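Local atomic coordinates of glutamate receptor 1 (Adineta vaga, PDB entry 4IO2), a protein that binds glutamate through its clamshell ligand-binding domain and, as a member of the ionotropic glutamate receptor family, probably couples that binding to opening of a cation-conducting pore. Residues 104-112 / 172-181; 182-193 / 240-248. All blocks are in the same frame, centred on the assembly; numbering follows the deposited sequence. Where two conformers were deposited one is given.

Contact 1 and contact 2 follow one another along the chain: strand 177-180 of contact 1 runs directly into helix 181-190 of contact 2, and the junction lies at the glutamate pocket, where Asp180 bonds the ligand. The side chain of Thr183, in the first turn of the helix, lies about 5 Å from the bound glutamate. The centres of the two contacts are about 14 Å apart, joined by apolar packing: Leu110 CD1 lies 3.6 Å from Thr188 CG2, and Met179 SD 3.6 Å from Ala184 CA. Contact 1 is buried beside the ligand; contact 2 lies at the surface and ties down the C-terminal tail by a disulfide.

Contact 1: residues 104-112 / 172-181; sequences DNSMRILMR and GIIDVSFMDI. With GLU (glutamic acid), chain E.
Asn105 bonds Asp180 from the second shell of the glutamate pocket in a periplasmic-binding-protein-like domain: strand 177-180 brings Met179 and Asp180 to the ligand, and strand 104-112 pairs antiparallel behind it. Asn105 CG is anti to the backbone N (chi1 -175°), which carries the amide across; ND2 gives Asp180 OD1 a 3.1 Å bond that lies in the amide plane but descends from above the carboxylate plane. Asp180 OD2 takes the ammonium N of the bound glutamate at 2.8 Å, and Asp180 N points almost straight at ligand OE2 (3.1 Å, 177°). Asp180 thus grips the ligand's ammonium group and its side-chain carboxylate.

The tight part continues along the strands. Paired backbone bonds join Arg108 to Met179 and Leu110 to Ser177. On one face Ile109 CG2 lies alongside Val176 CG1 (3.8 Å); on the other Leu110 and Met179 run side by side, covered by helix 162-170.

Toward Gly172, which ends the preceding helix in a Schellman motif, the partner of strand 104-112 becomes a loop, partly exposed at Gly172 and Asp175. A water links Arg112 N to Asp175 O and sits over one guanidinium face. Asp175 OD2 forms a salt bridge with Arg132, and OD1 a second with Arg112. In the plane of the Arg112 guanidinium, NH1 bonds Ile174 O (2.8 Å) and NH2 meets Asp175 OD1 on its anti side (3.0 Å).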
loop_
_atom_site.group_PDB
_atom_site.type_symbol
_atom_site.label_atom_id
_atom_site.label_comp_id
_atom_site.label_asym_id
_atom_site.label_seq_id
_atom_site.Cartn_x
_atom_site.Cartn_y
_atom_site.Cartn_z
ATOM N N ASP A 104 2.888 -4.121 -1.745
ATOM C CA ASP A 104 2.504 -4.397 -0.387
ATOM C C ASP A 104 3.502 -5.374 0.232
ATOM O O ASP A 104 4.354 -5.963 -0.431
ATOM C CB ASP A 104 1.065 -4.942 -0.330
ATOM C CG ASP A 104 0.869 -6.263 -1.084
ATOM O OD1 ASP A 104 1.847 -6.994 -1.329
ATOM O OD2 ASP A 104 -0.299 -6.575 -1.441
ATOM N N ASN A 105 3.453 -5.473 1.541
ATOM C CA ASN A 105 4.356 -6.330 2.292
ATOM C C ASN A 105 3.727 -6.682 3.601
ATOM O O ASN A 105 2.811 -6.003 4.087
ATOM C CB ASN A 105 5.714 -5.619 2.539
ATOM C CG ASN A 105 6.734 -6.524 3.209
ATOM O OD1 ASN A 105 7.040 -7.598 2.713
ATOM N ND2 ASN A 105 7.265 -6.085 4.350
ATOM N N SER A 106 4.261 -7.748 4.177
ATOM C CA SER A 106 3.961 -8.157 5.547
ATOM C C SER A 106 5.074 -9.150 5.907
ATOM O O SER A 106 5.905 -9.519 5.055
ATOM C CB SER A 106 2.593 -8.802 5.659
ATOM O OG SER A 106 2.544 -9.924 4.796
ATOM N N MET A 107 5.141 -9.521 7.173
ATOM C CA MET A 107 6.164 -10.463 7.637
ATOM C C MET A 107 5.543 -11.770 8.043
ATOM O O MET A 107 4.353 -11.834 8.366
ATOM C CB MET A 107 7.014 -9.909 8.801
ATOM C CG MET A 107 7.780 -8.667 8.430
ATOM S SD MET A 107 8.960 -8.184 9.715
ATOM C CE MET A 107 7.902 -7.377 10.882
ATOM N N ARG A 108 6.367 -12.817 7.968
ATOM C CA ARG A 108 6.025 -14.132 8.464
ATOM C C ARG A 108 7.075 -14.651 9.393
ATOM O O ARG A 108 8.191 -14.182 9.409
ATOM C CB ARG A 108 5.766 -15.117 7.327
ATOM C CG ARG A 108 4.489 -14.683 6.542
ATOM C CD ARG A 108 3.672 -15.741 5.957
ATOM N NE ARG A 108 3.223 -16.709 6.934
ATOM C CZ ARG A 108 2.821 -17.904 6.564
ATOM N NH1 ARG A 108 2.872 -18.218 5.257
ATOM N NH2 ARG A 108 2.436 -18.777 7.480
ATOM N N ILE A 109 6.667 -15.597 10.235
ATOM C CA ILE A 109 7.590 -16.320 11.062
ATOM C C ILE A 109 8.257 -17.461 10.262
ATOM O O ILE A 109 7.565 -18.282 9.667
ATOM C CB ILE A 109 6.870 -16.884 12.278
ATOM C CG1 ILE A 109 6.247 -15.753 13.119
ATOM C CG2 ILE A 109 7.857 -17.731 13.108
ATOM C CD1 ILE A 109 5.226 -16.196 14.162
ATOM N N LEU A 110 9.597 -17.474 10.267
ATOM C CA LEU A 110 10.466 -18.473 9.583
ATOM C C LEU A 110 10.997 -19.435 10.640
ATOM O O LEU A 110 11.472 -19.009 11.674
ATOM C CB LEU A 110 11.644 -17.749 8.903
ATOM C CG LEU A 110 12.649 -18.622 8.134
ATOM C CD1 LEU A 110 12.027 -19.227 6.928
ATOM C CD2 LEU A 110 13.903 -17.795 7.711
ATOM N N MET A 111 11.017 -20.726 10.301
ATOM C CA MET A 111 11.448 -21.748 11.262
ATOM C C MET A 111 11.838 -23.020 10.524
ATOM O O MET A 111 11.563 -23.153 9.331
ATOM C CB MET A 111 10.295 -22.068 12.211
ATOM C CG MET A 111 9.075 -22.764 11.569
ATOM S SD MET A 111 7.788 -23.127 12.807
ATOM C CE MET A 111 6.771 -24.341 11.971
ATOM N N ARG A 112 12.467 -23.962 11.224
ATOM C CA ARG A 112 12.688 -25.297 10.675
ATOM C C ARG A 112 11.378 -26.024 10.498
ATOM O O ARG A 112 10.471 -25.931 11.358
ATOM C CB ARG A 112 13.523 -26.132 11.636
ATOM C CG ARG A 112 14.950 -25.663 11.806
ATOM C CD ARG A 112 15.670 -26.577 12.856
ATOM N NE ARG A 112 14.986 -26.588 14.166
ATOM C CZ ARG A 112 15.109 -25.650 15.113
ATOM N NH1 ARG A 112 15.899 -24.591 14.908
ATOM N NH2 ARG A 112 14.416 -25.744 16.256
ATOM N N GLY A 172 20.090 -25.147 14.937
ATOM C CA GLY A 172 19.357 -25.243 16.184
ATOM C C GLY A 172 19.716 -24.204 17.227
ATOM O O GLY A 172 19.402 -24.353 18.417
ATOM N N ILE A 173 20.298 -23.080 16.783
ATOM C CA ILE A 173 20.686 -22.023 17.704
ATOM C C ILE A 173 19.488 -21.121 18.006
ATOM O O ILE A 173 19.357 -20.586 19.104
ATOM C CB ILE A 173 21.786 -21.153 17.100
ATOM C CG1 ILE A 173 23.048 -21.981 16.896
ATOM C CG2 ILE A 173 22.101 -19.964 17.989
ATOM C CD1 ILE A 173 24.072 -21.325 16.002
ATOM N N ILE A 174 18.649 -20.898 17.001
ATOM C CA ILE A 174 17.382 -20.215 17.230
ATOM C C ILE A 174 16.230 -21.081 16.750
ATOM O O ILE A 174 16.428 -22.026 15.957
ATOM C CB ILE A 174 17.357 -18.830 16.497
ATOM C CG1 ILE A 174 17.639 -19.002 14.990
ATOM C CG2 ILE A 174 18.372 -17.914 17.155
ATOM C CD1 ILE A 174 17.584 -17.644 14.193
ATOM N N ASP A 175 15.035 -20.789 17.225
ATOM C CA ASP A 175 13.847 -21.529 16.781
ATOM C C ASP A 175 13.041 -20.780 15.742
ATOM O O ASP A 175 12.332 -21.414 14.962
ATOM C CB ASP A 175 12.953 -21.863 17.986
ATOM C CG ASP A 175 13.603 -22.842 18.953
ATOM O OD1 ASP A 175 14.273 -23.788 18.475
ATOM O OD2 ASP A 175 13.488 -22.563 20.170
ATOM N N VAL A 176 13.106 -19.438 15.735
ATOM C CA VAL A 176 12.324 -18.644 14.796
ATOM C C VAL A 176 13.113 -17.408 14.409
ATOM O O VAL A 176 13.994 -16.942 15.130
ATOM C CB VAL A 176 10.962 -18.198 15.369
ATOM C CG1 VAL A 176 10.059 -19.368 15.674
ATOM C CG2 VAL A 176 11.171 -17.339 16.631
ATOM N N SER A 177 12.779 -16.858 13.243
ATOM C CA SER A 177 13.095 -15.458 12.930
ATOM C C SER A 177 11.900 -14.869 12.180
ATOM O O SER A 177 10.858 -15.536 12.041
ATOM C CB SER A 177 14.374 -15.367 12.100
ATOM O OG SER A 177 14.814 -14.003 11.981
ATOM N N PHE A 178 12.015 -13.593 11.755
ATOM C CA PHE A 178 10.972 -12.913 10.985
ATOM C C PHE A 178 11.562 -12.617 9.616
ATOM O O PHE A 178 12.768 -12.339 9.489
ATOM C CB PHE A 178 10.641 -11.538 11.591
ATOM C CG PHE A 178 10.084 -11.545 12.996
ATOM C CD1 PHE A 178 9.538 -12.682 13.551
ATOM C CD2 PHE A 178 10.104 -10.377 13.754
ATOM C CE1 PHE A 178 9.034 -12.659 14.836
ATOM C CE2 PHE A 178 9.578 -10.341 15.018
ATOM C CZ PHE A 178 9.053 -11.493 15.563
ATOM N N MET A 179 10.721 -12.644 8.604
ATOM C CA MET A 179 11.153 -12.369 7.228
ATOM C C MET A 179 9.982 -11.861 6.418
ATOM O O MET A 179 8.858 -12.294 6.596
ATOM C CB MET A 179 11.756 -13.618 6.624
ATOM C CG MET A 179 12.389 -13.386 5.290
ATOM S SD MET A 179 13.248 -14.919 4.729
ATOM C CE MET A 179 13.980 -14.308 3.190
ATOM N N ASP A 180 10.227 -10.867 5.576
ATOM C CA ASP A 180 9.207 -10.392 4.651
ATOM C C ASP A 180 8.615 -11.546 3.862
ATOM O O ASP A 180 9.326 -12.449 3.428
ATOM C CB ASP A 180 9.795 -9.430 3.644
ATOM C CG ASP A 180 10.216 -8.094 4.224
ATOM O OD1 ASP A 180 9.690 -7.677 5.300
ATOM O OD2 ASP A 180 11.035 -7.459 3.519
ATOM N N ILE A 181 7.319 -11.470 3.596
ATOM C CA ILE A 181 6.621 -12.607 3.016
ATOM C C ILE A 181 7.072 -12.954 1.603
ATOM O O ILE A 181 7.152 -14.142 1.263
ATOM C CB ILE A 181 5.074 -12.378 3.051
ATOM C CG1 ILE A 181 4.311 -13.636 2.659
ATOM C CG2 ILE A 181 4.648 -11.152 2.197
ATOM C CD1 ILE A 181 2.800 -13.490 2.910
HETATM N N GLU E . 12.192 -5.032 4.125
HETATM C CA GLU E . 13.036 -5.120 5.320
HETATM C C GLU E . 13.511 -3.730 5.734
HETATM O O GLU E . 13.374 -2.774 4.927
HETATM C CB GLU E . 14.254 -6.026 5.114
HETATM C CG GLU E . 13.960 -7.471 4.695
HETATM C CD GLU E . 13.317 -8.353 5.764
HETATM O OE1 GLU E . 13.204 -7.907 6.905
HETATM O OE2 GLU E . 12.997 -9.531 5.455
HETATM O OXT GLU E . 14.009 -3.581 6.875
HETATM O O HOH W 1 12.879 -23.905 14.016
#

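Contact 2: residues 182-193 / 240-248; sequences GTAEYVTNNIYC and KWFQTKACP
Asn190 stands across Thr244 at about a right angle and works as a two-way clamp between the chain near the end of helix 181-190 and the extended tail. Its CG is anti to the carbonyl carbon (chi1 -69°), and from there the amide donates through ND2 to Thr244 O (2.9 Å) while OD1 accepts from Ala246 N (2.9 Å). Both tail bonds arrive well above the plane of the accepting carbonyl. ND2 also bonds Tyr186 O, this time on a lone pair, which fixes the rotation of the amide; Asn190 CG rests over the rim of one face of the Tyr186 ring.

Asn189 lies side by side with Lys245, and a water connects Asn189 ND2 to Thr244 O. Asn189 O accepts from Cys247 N (2.9 Å), next to the disulfide that Cys247 forms with Cys193. This bond, SG to SG 2.0 Å with chi3 -84°, locks the tail covalently to the loop after the helix, a familiar feature of ionotropic glutamate receptor ligand-binding domains.

At the other end Phe242 turns the edge of its ring to Gly182 O, with CD2 3.7 Å away, and meets Phe20 edge-to-face. The end of helix 233-242 also touches helix 40-52, through Trp241 and Phe242 on Tyr40; helix 181-190 packs through Thr188 on strand 195-198 and through Val187 on helix 162-170.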
loop_
_atom_site.group_PDB
_atom_site.type_symbol
_atom_site.label_atom_id
_atom_site.label_comp_id
_atom_site.label_asym_id
_atom_site.label_seq_id
_atom_site.Cartn_x
_atom_site.Cartn_y
_atom_site.Cartn_z
ATOM N N GLY A 182 7.321 -11.981 0.748
ATOM C CA GLY A 182 7.664 -12.333 -0.628
ATOM C C GLY A 182 8.962 -13.083 -0.790
ATOM O O GLY A 182 9.012 -14.135 -1.409
ATOM N N THR A 183 10.019 -12.569 -0.181
ATOM C CA THR A 183 11.296 -13.274 -0.196
ATOM C C THR A 183 11.270 -14.549 0.695
ATOM O O THR A 183 11.958 -15.525 0.380
ATOM C CB THR A 183 12.467 -12.342 0.210
ATOM O OG1 THR A 183 12.166 -11.686 1.466
ATOM C CG2 THR A 183 12.748 -11.315 -0.907
ATOM N N ALA A 184 10.497 -14.546 1.792
ATOM C CA ALA A 184 10.410 -15.737 2.656
ATOM C C ALA A 184 9.799 -16.889 1.852
ATOM O O ALA A 184 10.278 -18.018 1.914
ATOM C CB ALA A 184 9.536 -15.447 3.881
ATOM N N GLU A 185 8.737 -16.598 1.100
ATOM C CA GLU A 185 8.120 -17.626 0.257
ATOM C C GLU A 185 9.129 -18.078 -0.803
ATOM O O GLU A 185 9.277 -19.267 -1.075
ATOM C CB GLU A 185 6.903 -17.048 -0.457
ATOM C CG GLU A 185 5.675 -16.895 0.424
ATOM C CD GLU A 185 4.519 -16.150 -0.279
ATOM O OE1 GLU A 185 4.695 -15.632 -1.432
ATOM O OE2 GLU A 185 3.407 -16.100 0.312
ATOM N N TYR A 186 9.796 -17.136 -1.460
ATOM C CA TYR A 186 10.727 -17.511 -2.504
ATOM C C TYR A 186 11.797 -18.463 -1.970
ATOM O O TYR A 186 12.088 -19.497 -2.587
ATOM C CB TYR A 186 11.364 -16.268 -3.129
ATOM C CG TYR A 186 12.343 -16.611 -4.221
ATOM C CD1 TYR A 186 11.918 -16.870 -5.520
ATOM C CD2 TYR A 186 13.692 -16.678 -3.956
ATOM C CE1 TYR A 186 12.835 -17.227 -6.513
ATOM C CE2 TYR A 186 14.599 -17.045 -4.922
ATOM C CZ TYR A 186 14.184 -17.309 -6.185
ATOM O OH TYR A 186 15.144 -17.650 -7.139
ATOM N N VAL A 187 12.441 -18.085 -0.880
ATOM C CA VAL A 187 13.573 -18.834 -0.369
ATOM C C VAL A 187 13.146 -20.203 0.143
ATOM O O VAL A 187 13.807 -21.213 -0.111
ATOM C CB VAL A 187 14.298 -17.997 0.689
ATOM C CG1 VAL A 187 15.228 -18.849 1.496
ATOM C CG2 VAL A 187 15.023 -16.804 -0.019
ATOM N N THR A 188 12.033 -20.244 0.851
ATOM C CA THR A 188 11.569 -21.539 1.379
ATOM C C THR A 188 10.968 -22.431 0.286
ATOM O O THR A 188 10.915 -23.650 0.459
ATOM C CB THR A 188 10.551 -21.380 2.558
ATOM O OG1 THR A 188 9.399 -20.622 2.153
ATOM C CG2 THR A 188 11.234 -20.704 3.761
ATOM N N ASN A 189 10.532 -21.844 -0.833
ATOM C CA ASN A 189 10.005 -22.659 -1.944
ATOM C C ASN A 189 11.050 -23.024 -2.988
ATOM O O ASN A 189 10.813 -23.894 -3.820
ATOM C CB ASN A 189 8.826 -21.982 -2.632
ATOM C CG ASN A 189 7.590 -21.939 -1.776
ATOM O OD1 ASN A 189 7.446 -22.724 -0.846
ATOM N ND2 ASN A 189 6.692 -21.011 -2.077
ATOM N N ASN A 190 12.243 -22.453 -2.909
ATOM C CA ASN A 190 13.234 -22.686 -3.964
ATOM C C ASN A 190 14.644 -23.001 -3.533
ATOM O O ASN A 190 15.400 -23.542 -4.322
ATOM C CB ASN A 190 13.296 -21.438 -4.854
ATOM C CG ASN A 190 12.041 -21.245 -5.659
ATOM O OD1 ASN A 190 11.835 -21.938 -6.661
ATOM N ND2 ASN A 190 11.169 -20.331 -5.217
ATOM N N ILE A 191 15.028 -22.643 -2.310
ATOM C CA ILE A 191 16.439 -22.753 -1.904
ATOM C C ILE A 191 16.611 -23.553 -0.641
ATOM O O ILE A 191 17.420 -24.470 -0.628
ATOM C CB ILE A 191 17.109 -21.378 -1.768
ATOM C CG1 ILE A 191 17.053 -20.686 -3.144
ATOM C CG2 ILE A 191 18.541 -21.512 -1.246
ATOM C CD1 ILE A 191 17.307 -19.253 -3.049
ATOM N N TYR A 192 15.860 -23.202 0.400
ATOM C CA TYR A 192 15.901 -23.897 1.686
ATOM C C TYR A 192 14.635 -24.689 1.922
ATOM O O TYR A 192 13.724 -24.232 2.617
ATOM C CB TYR A 192 16.133 -22.910 2.830
ATOM C CG TYR A 192 17.518 -22.347 2.825
ATOM C CD1 TYR A 192 18.551 -23.010 3.430
ATOM C CD2 TYR A 192 17.794 -21.144 2.212
ATOM C CE1 TYR A 192 19.820 -22.491 3.423
ATOM C CE2 TYR A 192 19.060 -20.623 2.205
ATOM C CZ TYR A 192 20.064 -21.312 2.790
ATOM O OH TYR A 192 21.331 -20.804 2.776
ATOM N N CYS A 193 14.607 -25.891 1.343
ATOM C CA CYS A 193 13.414 -26.697 1.309
ATOM C C CYS A 193 13.043 -27.250 2.692
ATOM O O CYS A 193 11.917 -27.702 2.881
ATOM C CB CYS A 193 13.600 -27.828 0.287
ATOM S SG CYS A 193 13.970 -27.239 -1.418
ATOM N N LYS A 240 6.854 -12.757 -12.768
ATOM C CA LYS A 240 8.074 -13.226 -13.441
ATOM C C LYS A 240 9.128 -13.739 -12.453
ATOM O O LYS A 240 9.725 -14.781 -12.651
ATOM C CB LYS A 240 8.681 -12.106 -14.300
ATOM C CG LYS A 240 10.030 -12.436 -14.916
ATOM C CD LYS A 240 10.590 -11.294 -15.757
ATOM C CE LYS A 240 11.988 -11.647 -16.250
ATOM N NZ LYS A 240 12.610 -10.530 -17.023
ATOM N N TRP A 241 9.379 -12.980 -11.390
ATOM C CA TRP A 241 10.455 -13.291 -10.471
ATOM C C TRP A 241 10.040 -14.173 -9.293
ATOM O O TRP A 241 10.899 -14.826 -8.707
ATOM C CB TRP A 241 11.110 -11.983 -9.978
ATOM C CG TRP A 241 11.854 -11.312 -11.115
ATOM C CD1 TRP A 241 11.425 -10.263 -11.910
ATOM C CD2 TRP A 241 13.126 -11.719 -11.662
ATOM N NE1 TRP A 241 12.365 -9.988 -12.868
ATOM C CE2 TRP A 241 13.406 -10.864 -12.756
ATOM C CE3 TRP A 241 14.054 -12.705 -11.319
ATOM C CZ2 TRP A 241 14.572 -10.959 -13.498
ATOM C CZ3 TRP A 241 15.226 -12.824 -12.075
ATOM C CH2 TRP A 241 15.470 -11.951 -13.167
ATOM N N PHE A 242 8.771 -14.159 -8.903
ATOM C CA PHE A 242 8.362 -14.819 -7.653
ATOM C C PHE A 242 7.486 -16.046 -7.827
ATOM O O PHE A 242 7.348 -16.838 -6.892
ATOM C CB PHE A 242 7.649 -13.841 -6.721
ATOM C CG PHE A 242 8.573 -12.779 -6.146
ATOM C CD1 PHE A 242 8.863 -11.630 -6.882
ATOM C CD2 PHE A 242 9.189 -12.962 -4.914
ATOM C CE1 PHE A 242 9.725 -10.658 -6.347
ATOM C CE2 PHE A 242 10.046 -11.988 -4.373
ATOM C CZ PHE A 242 10.318 -10.853 -5.119
ATOM N N GLN A 243 6.949 -16.303 -9.010
ATOM C CA GLN A 243 6.106 -17.513 -9.173
ATOM C C GLN A 243 6.771 -18.908 -9.010
ATOM O O GLN A 243 6.124 -19.909 -8.790
ATOM C CB GLN A 243 5.279 -17.440 -10.443
ATOM C CG GLN A 243 3.941 -16.787 -10.173
ATOM C CD GLN A 243 2.828 -17.203 -11.163
ATOM O OE1 GLN A 243 3.071 -17.876 -12.183
ATOM N NE2 GLN A 243 1.602 -16.793 -10.855
ATOM N N THR A 244 8.067 -18.974 -9.061
ATOM C CA THR A 244 8.740 -20.248 -9.108
ATOM C C THR A 244 8.637 -21.032 -7.788
ATOM O O THR A 244 8.656 -20.449 -6.711
ATOM C CB THR A 244 10.243 -19.938 -9.386
ATOM O OG1 THR A 244 10.339 -18.976 -10.466
ATOM C CG2 THR A 244 11.055 -21.272 -9.715
ATOM N N LYS A 245 8.578 -22.360 -7.887
ATOM C CA LYS A 245 8.597 -23.245 -6.729
ATOM C C LYS A 245 9.330 -24.536 -7.083
ATOM O O LYS A 245 8.722 -25.467 -7.607
ATOM C CB LYS A 245 7.163 -23.545 -6.309
ATOM C CG LYS A 245 6.982 -24.318 -5.060
ATOM C CD LYS A 245 5.514 -24.177 -4.605
ATOM C CE LYS A 245 4.923 -22.801 -4.963
ATOM N NZ LYS A 245 3.582 -22.572 -4.353
ATOM N N ALA A 246 10.635 -24.561 -6.800
ATOM C CA ALA A 246 11.525 -25.689 -7.148
ATOM C C ALA A 246 11.469 -26.833 -6.154
ATOM O O ALA A 246 11.745 -27.986 -6.505
ATOM C CB ALA A 246 12.989 -25.182 -7.232
ATOM N N CYS A 247 11.198 -26.545 -4.893
ATOM C CA CYS A 247 11.272 -27.567 -3.846
ATOM C C CYS A 247 10.165 -28.574 -4.069
ATOM O O CYS A 247 9.076 -28.208 -4.501
ATOM C CB CYS A 247 11.132 -26.937 -2.453
ATOM S SG CYS A 247 12.521 -25.883 -1.863
ATOM N N PRO A 248 10.442 -29.853 -3.790
ATOM C CA PRO A 248 9.461 -30.894 -4.077
ATOM C C PRO A 248 8.258 -30.852 -3.154
ATOM O O PRO A 248 8.175 -30.042 -2.225
ATOM C CB PRO A 248 10.251 -32.184 -3.862
ATOM C CG PRO A 248 11.298 -31.865 -2.937
ATOM C CD PRO A 248 11.653 -30.399 -3.163
ATOM O OXT PRO A 248 7.343 -31.654 -3.336
HETATM O O HOH W 2 7.341 -19.418 -4.469
#